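Local coordinates for protein glucanase (Clostridium thermocellum, PDB 5GXX) that probably hydrolyses internal glycosidic bonds of cellulose as a family 9 endoglucanase of the cellulosome, with a carbohydrate-binding module joined to its catalytic domain, at residues Arg476-Asp488 / Met586-Pro600. The protein carries 1 engineered substitution. Residues are numbered along the deposited sequence; the frame is centred on the assembly and turned at random.
Sequences RLIKDLSYNYYMD and MPVFDGATKIFGEVP. With CA (calcium ion), chain D.
Pro-600 sets its CG-CD edge on one face of the Tyr-486 ring, with CD 3.4 Å from the ring centroid, straight above it, a CH-pi contact. Pro-587 meets the same ring at its edge, CG to Tyr-486 CE2 at 3.6 Å, and Val-599 CG1 lies near the hydroxyl, so residues from both ends of 586-600 hold this tyrosine. From Asn-484 the amide ND2 donates in its own plane to Tyr-486 OH, 3.1 Å and practically straight at 179°. With OD1 hydrogen-bonded to Lys-531 NZ, both ends of the amide are held, and Asn-484 ND2 lies 3.3 Å from Phe-589 CE1, the amide and ring planes 32° apart. Met-586 sets SD at the edge of the Tyr-485 ring, a Met-aromatic contact, and the bend at chi3 (56°) turns CE to 3.5 Å from Tyr-483 CE1. Farther along, Ile-478 and Ile-595 meet tip to tip through their CD1 atoms, while Ile-478 CG2 packs on the Asp-590 carboxylate.

Between these side chains the backbones pair antiparallel. Ser-482 and Phe-589 exchange two hydrogen bonds, the shorter from Phe-589 N to Ser-482 O at 2.8 Å, and Gly-591 N, in the type II' turn from Asp-590 to Thr-593, donates to Asp-480 O.

Strand 481-488 runs between 527-534 and 588-590 in a five-stranded antiparallel sheet, which 593-596 closes at one side. Tyr-483, Val-588 and Met-586 pack on strands 447-456 and 460-469 of the facing sheet, as in a beta-sandwich carbohydrate-binding module, and the carbonyl O of Asp-488 binds the calcium ion together with Glu-491, Asp-566, Asn-569 and Asp-570.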
ATOM      1  N   ARG A 476      -4.417  11.641  25.279  1.00 13.25           N
ATOM      2  CA  ARG A 476      -3.780  10.734  26.227  1.00 14.08           C
ATOM      3  C   ARG A 476      -3.728   9.334  25.651  1.00 14.39           C
ATOM      4  O   ARG A 476      -4.340   9.060  24.623  1.00 15.47           O
ATOM      5  CB  ARG A 476      -4.516  10.732  27.581  1.00 14.64           C
ATOM      6  CG  ARG A 476      -5.955  10.266  27.517  1.00 13.39           C
ATOM      7  CD  ARG A 476      -6.722  10.554  28.826  1.00 13.14           C
ATOM      8  NE  ARG A 476      -8.110  10.100  28.766  1.00 18.05           N
ATOM      9  CZ  ARG A 476      -9.093  10.743  28.142  1.00 16.28           C
ATOM     10  NH1 ARG A 476      -8.879  11.900  27.520  1.00 15.84           N
ATOM     11  NH2 ARG A 476     -10.315  10.235  28.157  1.00 18.19           N
ATOM     12  N   LEU A 477      -3.012   8.481  26.369  1.00 14.34           N
ATOM     13  CA  LEU A 477      -2.739   7.103  25.982  1.00 15.75           C
ATOM     14  C   LEU A 477      -3.292   6.187  27.064  1.00 15.57           C
ATOM     15  O   LEU A 477      -3.068   6.409  28.264  1.00 16.79           O
ATOM     16  CB  LEU A 477      -1.224   6.914  25.876  1.00 16.52           C
ATOM     17  CG  LEU A 477      -0.566   7.887  24.890  1.00 18.38           C
ATOM     18  CD1 LEU A 477       0.943   7.843  25.029  1.00 23.18           C
ATOM     19  CD2 LEU A 477      -0.981   7.682  23.431  1.00 17.60           C
ATOM     20  N   ILE A 478      -4.046   5.172  26.634  1.00 15.88           N
ATOM     21  CA  ILE A 478      -4.526   4.117  27.523  1.00 15.16           C
ATOM     22  C   ILE A 478      -3.943   2.780  27.071  1.00 14.65           C
ATOM     23  O   ILE A 478      -4.154   2.342  25.931  1.00 15.34           O
ATOM     24  CB  ILE A 478      -6.073   4.029  27.578  1.00 15.15           C
ATOM     25  CG1 ILE A 478      -6.678   5.330  28.128  1.00 14.67           C
ATOM     26  CG2 ILE A 478      -6.500   2.848  28.436  1.00 15.15           C
ATOM     27  CD1 ILE A 478      -8.207   5.455  28.020  1.00 18.38           C
ATOM     28  N   LYS A 479      -3.248   2.106  27.980  1.00 14.72           N
ATOM     29  CA  LYS A 479      -2.631   0.827  27.618  1.00 15.95           C
ATOM     30  C   LYS A 479      -3.613  -0.349  27.627  1.00 16.40           C
ATOM     31  O   LYS A 479      -3.630  -1.151  26.690  1.00 15.10           O
ATOM     32  CB  LYS A 479      -1.411   0.544  28.501  1.00 16.68           C
ATOM     33  CG  LYS A 479      -0.599  -0.697  28.114  1.00 19.13           C
ATOM     34  CD  LYS A 479       0.420  -1.044  29.193  1.00 20.97           C
ATOM     35  CE  LYS A 479       1.332  -2.199  28.790  1.00 28.14           C
ATOM     36  NZ  LYS A 479       0.677  -3.421  28.244  1.00 29.44           N
ATOM     37  N   ASP A 480      -4.446  -0.433  28.657  1.00 16.25           N
ATOM     38  CA  ASP A 480      -5.263  -1.632  28.846  1.00 15.67           C
ATOM     39  C   ASP A 480      -6.625  -1.468  28.181  1.00 17.34           C
ATOM     40  O   ASP A 480      -7.654  -1.479  28.849  1.00 17.21           O
ATOM     41  CB  ASP A 480      -5.391  -1.927  30.346  1.00 18.01           C
ATOM     42  CG  ASP A 480      -4.057  -2.302  30.981  1.00 21.27           C
ATOM     43  OD1 ASP A 480      -3.133  -2.740  30.253  1.00 22.50           O
ATOM     44  OD2 ASP A 480      -3.936  -2.166  32.225  1.00 24.04           O
ATOM     45  N   LEU A 481      -6.625  -1.301  26.857  1.00 15.09           N
ATOM     46  CA  LEU A 481      -7.871  -1.063  26.128  1.00 15.93           C
ATOM     47  C   LEU A 481      -8.502  -2.386  25.729  1.00 16.19           C
ATOM     48  O   LEU A 481      -7.800  -3.298  25.290  1.00 17.23           O
ATOM     49  CB  LEU A 481      -7.619  -0.246  24.858  1.00 16.16           C
ATOM     50  CG  LEU A 481      -7.497   1.265  25.053  1.00 15.54           C
ATOM     51  CD1 LEU A 481      -7.193   1.862  23.681  1.00 15.31           C
ATOM     52  CD2 LEU A 481      -8.749   1.877  25.669  1.00 18.45           C
ATOM     53  N   SER A 482      -9.825  -2.463  25.835  1.00 16.80           N
ATOM     54  CA  SER A 482     -10.580  -3.603  25.308  1.00 15.78           C
ATOM     55  C   SER A 482     -11.988  -3.170  24.932  1.00 18.24           C
ATOM     56  O   SER A 482     -12.472  -2.106  25.334  1.00 17.28           O
ATOM     57  CB  SER A 482     -10.632  -4.792  26.277  1.00 17.51           C
ATOM     58  OG  SER A 482     -11.393  -4.485  27.438  1.00 16.30           O
ATOM     59  N   TYR A 483     -12.646  -3.998  24.135  1.00 16.86           N
ATOM     60  CA  TYR A 483     -14.063  -3.803  23.910  1.00 16.72           C
ATOM     61  C   TYR A 483     -14.765  -5.151  23.829  1.00 17.41           C
ATOM     62  O   TYR A 483     -14.131  -6.181  23.558  1.00 19.41           O
ATOM     63  CB  TYR A 483     -14.329  -2.942  22.668  1.00 16.23           C
ATOM     64  CG  TYR A 483     -13.846  -3.517  21.347  1.00 16.10           C
ATOM     65  CD1 TYR A 483     -14.624  -4.444  20.657  1.00 17.05           C
ATOM     66  CD2 TYR A 483     -12.637  -3.120  20.785  1.00 14.87           C
ATOM     67  CE1 TYR A 483     -14.218  -4.947  19.439  1.00 16.31           C
ATOM     68  CE2 TYR A 483     -12.221  -3.613  19.550  1.00 16.41           C
ATOM     69  CZ  TYR A 483     -13.018  -4.534  18.896  1.00 15.09           C
ATOM     70  OH  TYR A 483     -12.617  -5.056  17.684  1.00 14.85           O
ATOM     71  N   ASN A 484     -16.072  -5.138  24.055  1.00 17.94           N
ATOM     72  CA  ASN A 484     -16.852  -6.372  24.072  1.00 17.63           C
ATOM     73  C   ASN A 484     -17.906  -6.421  22.967  1.00 18.35           C
ATOM     74  O   ASN A 484     -18.510  -5.394  22.626  1.00 19.25           O
ATOM     75  CB  ASN A 484     -17.538  -6.530  25.431  1.00 18.58           C
ATOM     76  CG  ASN A 484     -16.563  -6.694  26.584  1.00 19.12           C
ATOM     77  OD1 ASN A 484     -15.375  -6.956  26.403  1.00 18.44           O
ATOM     78  ND2 ASN A 484     -17.085  -6.570  27.805  1.00 18.96           N
ATOM     79  N   TYR A 485     -18.097  -7.619  22.402  1.00 18.50           N
ATOM     80  CA  TYR A 485     -19.161  -7.871  21.436  1.00 18.71           C
ATOM     81  C   TYR A 485     -20.127  -8.890  22.050  1.00 19.60           C
ATOM     82  O   TYR A 485     -19.759 -10.043  22.269  1.00 19.90           O
ATOM     83  CB  TYR A 485     -18.602  -8.420  20.105  1.00 18.58           C
ATOM     84  CG  TYR A 485     -19.680  -8.569  19.048  1.00 17.42           C
ATOM     85  CD1 TYR A 485     -20.413  -9.754  18.936  1.00 20.17           C
ATOM     86  CD2 TYR A 485     -19.976  -7.521  18.173  1.00 15.34           C
ATOM     87  CE1 TYR A 485     -21.431  -9.875  17.985  1.00 17.23           C
ATOM     88  CE2 TYR A 485     -20.976  -7.645  17.219  1.00 19.66           C
ATOM     89  CZ  TYR A 485     -21.699  -8.819  17.133  1.00 19.09           C
ATOM     90  OH  TYR A 485     -22.684  -8.873  16.168  1.00 22.08           O
ATOM     91  N   TYR A 486     -21.353  -8.449  22.332  1.00 20.36           N
ATOM     92  CA  TYR A 486     -22.349  -9.251  23.028  1.00 21.84           C
ATOM     93  C   TYR A 486     -23.377  -9.877  22.093  1.00 21.88           C
ATOM     94  O   TYR A 486     -23.884  -9.224  21.177  1.00 22.40           O
ATOM     95  CB  TYR A 486     -23.120  -8.394  24.041  1.00 21.76           C
ATOM     96  CG  TYR A 486     -22.293  -7.753  25.123  1.00 22.57           C
ATOM     97  CD1 TYR A 486     -22.000  -8.438  26.301  1.00 23.55           C
ATOM     98  CD2 TYR A 486     -21.843  -6.448  24.985  1.00 20.13           C
ATOM     99  CE1 TYR A 486     -21.254  -7.847  27.315  1.00 21.12           C
ATOM    100  CE2 TYR A 486     -21.102  -5.852  25.996  1.00 20.88           C
ATOM    101  CZ  TYR A 486     -20.810  -6.558  27.151  1.00 22.13           C
ATOM    102  OH  TYR A 486     -20.072  -5.948  28.142  1.00 22.58           O
ATOM    103  N   MET A 487     -23.707 -11.129  22.395  1.00 24.07           N
ATOM    104  CA  MET A 487     -24.645 -11.928  21.614  1.00 25.05           C
ATOM    105  C   MET A 487     -25.677 -12.584  22.522  1.00 25.51           C
ATOM    106  O   MET A 487     -25.398 -12.852  23.689  1.00 26.08           O
ATOM    107  CB  MET A 487     -23.890 -13.056  20.910  1.00 25.56           C
ATOM    108  CG  MET A 487     -22.761 -12.586  20.029  1.00 26.77           C
ATOM    109  SD  MET A 487     -21.619 -13.948  19.728  1.00 33.74           S
ATOM    110  CE  MET A 487     -20.493 -13.801  21.122  1.00 27.80           C
ATOM    111  N   ASP A 488     -26.841 -12.883  21.949  1.00 26.82           N
ATOM    112  CA  ASP A 488     -27.839 -13.729  22.589  1.00 27.02           C
ATOM    113  C   ASP A 488     -27.788 -15.070  21.857  1.00 26.75           C
ATOM    114  O   ASP A 488     -28.018 -15.132  20.651  1.00 27.40           O
ATOM    115  CB  ASP A 488     -29.223 -13.082  22.482  1.00 27.76           C
ATOM    116  CG  ASP A 488     -30.301 -13.853  23.225  1.00 30.95           C
ATOM    117  OD1 ASP A 488     -30.143 -15.070  23.430  1.00 31.02           O
ATOM    118  OD2 ASP A 488     -31.312 -13.226  23.615  1.00 32.83           O
ATOM    119  N   MET A 586     -20.877  -1.713  21.576  1.00 20.88           N
ATOM    120  CA  MET A 586     -19.617  -2.434  21.755  1.00 20.28           C
ATOM    121  C   MET A 586     -18.759  -1.612  22.723  1.00 19.63           C
ATOM    122  O   MET A 586     -17.854  -0.878  22.323  1.00 19.53           O
ATOM    123  CB  MET A 586     -18.913  -2.696  20.418  1.00 20.18           C
ATOM    124  CG  MET A 586     -19.735  -3.566  19.449  1.00 20.33           C
ATOM    125  SD  MET A 586     -19.021  -3.814  17.799  1.00 19.58           S
ATOM    126  CE  MET A 586     -17.421  -4.495  18.235  1.00 17.85           C
ATOM    127  N   PRO A 587     -19.073  -1.728  24.023  1.00 18.90           N
ATOM    128  CA  PRO A 587     -18.454  -0.830  25.000  1.00 19.90           C
ATOM    129  C   PRO A 587     -16.944  -1.008  25.109  1.00 20.05           C
ATOM    130  O   PRO A 587     -16.417  -2.108  24.931  1.00 20.71           O
ATOM    131  CB  PRO A 587     -19.160  -1.201  26.309  1.00 19.49           C
ATOM    132  CG  PRO A 587     -19.568  -2.635  26.116  1.00 19.54           C
ATOM    133  CD  PRO A 587     -19.977  -2.696  24.672  1.00 18.90           C
ATOM    134  N   VAL A 588     -16.270   0.104  25.391  1.00 19.46           N
ATOM    135  CA  VAL A 588     -14.823   0.152  25.540  1.00 17.87           C
ATOM    136  C   VAL A 588     -14.486   0.250  27.019  1.00 18.88           C
ATOM    137  O   VAL A 588     -15.182   0.953  27.769  1.00 17.86           O
ATOM    138  CB  VAL A 588     -14.268   1.377  24.800  1.00 16.91           C
ATOM    139  CG1 VAL A 588     -12.755   1.482  24.988  1.00 15.01           C
ATOM    140  CG2 VAL A 588     -14.646   1.337  23.306  1.00 15.47           C
ATOM    141  N   PHE A 589     -13.417  -0.445  27.400  1.00 16.80           N
ATOM    142  CA  PHE A 589     -12.905  -0.535  28.773  1.00 16.86           C
ATOM    143  C   PHE A 589     -11.420  -0.159  28.861  1.00 17.70           C
ATOM    144  O   PHE A 589     -10.618  -0.465  27.972  1.00 17.15           O
ATOM    145  CB  PHE A 589     -13.116  -1.955  29.335  1.00 16.81           C
ATOM    146  CG  PHE A 589     -14.548  -2.406  29.341  1.00 20.75           C
ATOM    147  CD1 PHE A 589     -15.151  -2.907  28.192  1.00 23.05           C
ATOM    148  CD2 PHE A 589     -15.283  -2.353  30.520  1.00 20.45           C
ATOM    149  CE1 PHE A 589     -16.481  -3.309  28.210  1.00 24.75           C
ATOM    150  CE2 PHE A 589     -16.607  -2.768  30.549  1.00 24.61           C
ATOM    151  CZ  PHE A 589     -17.208  -3.246  29.400  1.00 24.12           C
ATOM    152  N   ASP A 590     -11.074   0.544  29.939  1.00 17.15           N
ATOM    153  CA  ASP A 590      -9.699   0.761  30.349  1.00 17.23           C
ATOM    154  C   ASP A 590      -9.558  -0.122  31.575  1.00 17.96           C
ATOM    155  O   ASP A 590     -10.182   0.164  32.602  1.00 18.70           O
ATOM    156  CB  ASP A 590      -9.543   2.235  30.737  1.00 16.20           C
ATOM    157  CG  ASP A 590      -8.156   2.574  31.267  1.00 17.99           C
ATOM    158  OD1 ASP A 590      -7.326   1.670  31.511  1.00 19.25           O
ATOM    159  OD2 ASP A 590      -7.886   3.786  31.427  1.00 18.01           O
ATOM    160  N   GLY A 591      -8.790  -1.200  31.459  1.00 17.02           N
ATOM    161  CA  GLY A 591      -8.799  -2.259  32.469  1.00 18.07           C
ATOM    162  C   GLY A 591     -10.228  -2.744  32.654  1.00 19.21           C
ATOM    163  O   GLY A 591     -10.914  -3.045  31.671  1.00 19.79           O
ATOM    164  N   ALA A 592     -10.684  -2.825  33.905  1.00 19.38           N
ATOM    165  CA  ALA A 592     -12.068  -3.194  34.207  1.00 20.52           C
ATOM    166  C   ALA A 592     -13.078  -2.033  34.252  1.00 22.07           C
ATOM    167  O   ALA A 592     -14.246  -2.241  34.587  1.00 24.68           O
ATOM    168  CB  ALA A 592     -12.098  -3.975  35.516  1.00 21.42           C
ATOM    169  N   THR A 593     -12.643  -0.812  33.936  1.00 20.51           N
ATOM    170  CA  THR A 593     -13.500   0.358  33.978  1.00 20.96           C
ATOM    171  C   THR A 593     -14.090   0.661  32.604  1.00 19.94           C
ATOM    172  O   THR A 593     -13.337   0.907  31.666  1.00 20.57           O
ATOM    173  CB  THR A 593     -12.678   1.591  34.448  1.00 20.26           C
ATOM    174  OG1 THR A 593     -12.126   1.317  35.741  1.00 22.20           O
ATOM    175  CG2 THR A 593     -13.556   2.827  34.540  1.00 19.73           C
ATOM    176  N   LYS A 594     -15.414   0.680  32.483  1.00 20.28           N
ATOM    177  CA  LYS A 594     -16.045   1.072  31.226  1.00 19.79           C
ATOM    178  C   LYS A 594     -15.881   2.567  31.003  1.00 19.70           C
ATOM    179  O   LYS A 594     -16.186   3.376  31.887  1.00 20.94           O
ATOM    180  CB  LYS A 594     -17.523   0.652  31.175  1.00 21.52           C
ATOM    181  CG  LYS A 594     -18.241   1.003  29.872  1.00 21.05           C
ATOM    182  CD  LYS A 594     -19.680   0.469  29.845  1.00 26.91           C
ATOM    183  CE  LYS A 594     -20.589   1.159  30.872  1.00 25.62           C
ATOM    184  NZ  LYS A 594     -20.633   2.613  30.581  1.00 28.37           N
ATOM    185  N   ILE A 595     -15.358   2.908  29.832  1.00 18.57           N
ATOM    186  CA  ILE A 595     -15.131   4.303  29.449  1.00 18.22           C
ATOM    187  C   ILE A 595     -16.026   4.818  28.316  1.00 18.88           C
ATOM    188  O   ILE A 595     -16.108   6.025  28.097  1.00 20.41           O
ATOM    189  CB  ILE A 595     -13.634   4.610  29.208  1.00 18.58           C
ATOM    190  CG1 ILE A 595     -13.085   3.885  27.976  1.00 18.19           C
ATOM    191  CG2 ILE A 595     -12.817   4.252  30.444  1.00 17.56           C
ATOM    192  CD1 ILE A 595     -11.685   4.367  27.591  1.00 18.07           C
ATOM    193  N   PHE A 596     -16.722   3.925  27.609  1.00 18.60           N
ATOM    194  CA  PHE A 596     -17.705   4.334  26.609  1.00 19.42           C
ATOM    195  C   PHE A 596     -18.758   3.252  26.379  1.00 20.26           C
ATOM    196  O   PHE A 596     -18.435   2.071  26.377  1.00 20.12           O
ATOM    197  CB  PHE A 596     -17.019   4.681  25.283  1.00 18.77           C
ATOM    198  CG  PHE A 596     -17.964   5.217  24.249  1.00 19.21           C
ATOM    199  CD1 PHE A 596     -18.403   6.531  24.315  1.00 19.85           C
ATOM    200  CD2 PHE A 596     -18.483   4.390  23.264  1.00 18.87           C
ATOM    201  CE1 PHE A 596     -19.307   7.026  23.378  1.00 23.05           C
ATOM    202  CE2 PHE A 596     -19.379   4.872  22.321  1.00 22.91           C
ATOM    203  CZ  PHE A 596     -19.798   6.194  22.381  1.00 23.88           C
ATOM    204  N   GLY A 597     -20.012   3.650  26.184  1.00 22.48           N
ATOM    205  CA  GLY A 597     -21.016   2.710  25.673  1.00 23.63           C
ATOM    206  C   GLY A 597     -21.898   2.113  26.750  1.00 24.97           C
ATOM    207  O   GLY A 597     -21.920   2.601  27.880  1.00 25.26           O
ATOM    208  N   GLU A 598     -22.612   1.049  26.392  1.00 25.03           N
ATOM    209  CA  GLU A 598     -23.623   0.433  27.235  1.00 25.83           C
ATOM    210  C   GLU A 598     -23.417  -1.077  27.224  1.00 25.80           C
ATOM    211  O   GLU A 598     -22.828  -1.615  26.287  1.00 24.77           O
ATOM    212  CB  GLU A 598     -25.021   0.765  26.703  1.00 26.29           C
ATOM    213  CG  GLU A 598     -25.491   2.186  26.976  1.00 29.91           C
ATOM    214  CD  GLU A 598     -26.806   2.525  26.290  1.00 35.93           C
ATOM    215  OE1 GLU A 598     -27.494   1.610  25.784  1.00 37.11           O
ATOM    216  OE2 GLU A 598     -27.157   3.725  26.265  1.00 39.32           O
ATOM    217  N   VAL A 599     -23.902  -1.747  28.265  1.00 26.30           N
ATOM    218  CA  VAL A 599     -23.842  -3.198  28.362  1.00 27.19           C
ATOM    219  C   VAL A 599     -25.262  -3.751  28.452  1.00 29.07           C
ATOM    220  O   VAL A 599     -26.184  -2.998  28.796  1.00 29.86           O
ATOM    221  CB  VAL A 599     -23.019  -3.657  29.585  1.00 28.02           C
ATOM    222  CG1 VAL A 599     -21.648  -3.014  29.589  1.00 25.70           C
ATOM    223  CG2 VAL A 599     -23.746  -3.318  30.883  1.00 29.92           C
ATOM    224  N   PRO A 600     -25.443  -5.046  28.127  1.00 28.99           N
ATOM    225  CA  PRO A 600     -26.765  -5.660  28.268  1.00 29.77           C
ATOM    226  C   PRO A 600     -27.291  -5.577  29.696  1.00 31.70           C
ATOM    227  O   PRO A 600     -26.601  -5.982  30.629  1.00 31.88           O
ATOM    228  CB  PRO A 600     -26.516  -7.123  27.905  1.00 30.01           C
ATOM    229  CG  PRO A 600     -25.319  -7.094  27.008  1.00 28.27           C
ATOM    230  CD  PRO A 600     -24.458  -6.004  27.585  1.00 28.53           C
TER
HETATM  231 CA    CA D 702     -28.421 -14.481  18.463  1.00 30.17          CA
HETATM  232  O   HOH W   1      -9.814  -3.340  29.185  1.00 18.04           O
HETATM  233  O   HOH W   2      -4.655   1.302  31.031  1.00 19.84           O
HETATM  234  O   HOH W   3     -26.220 -14.882  17.645  1.00 25.06           O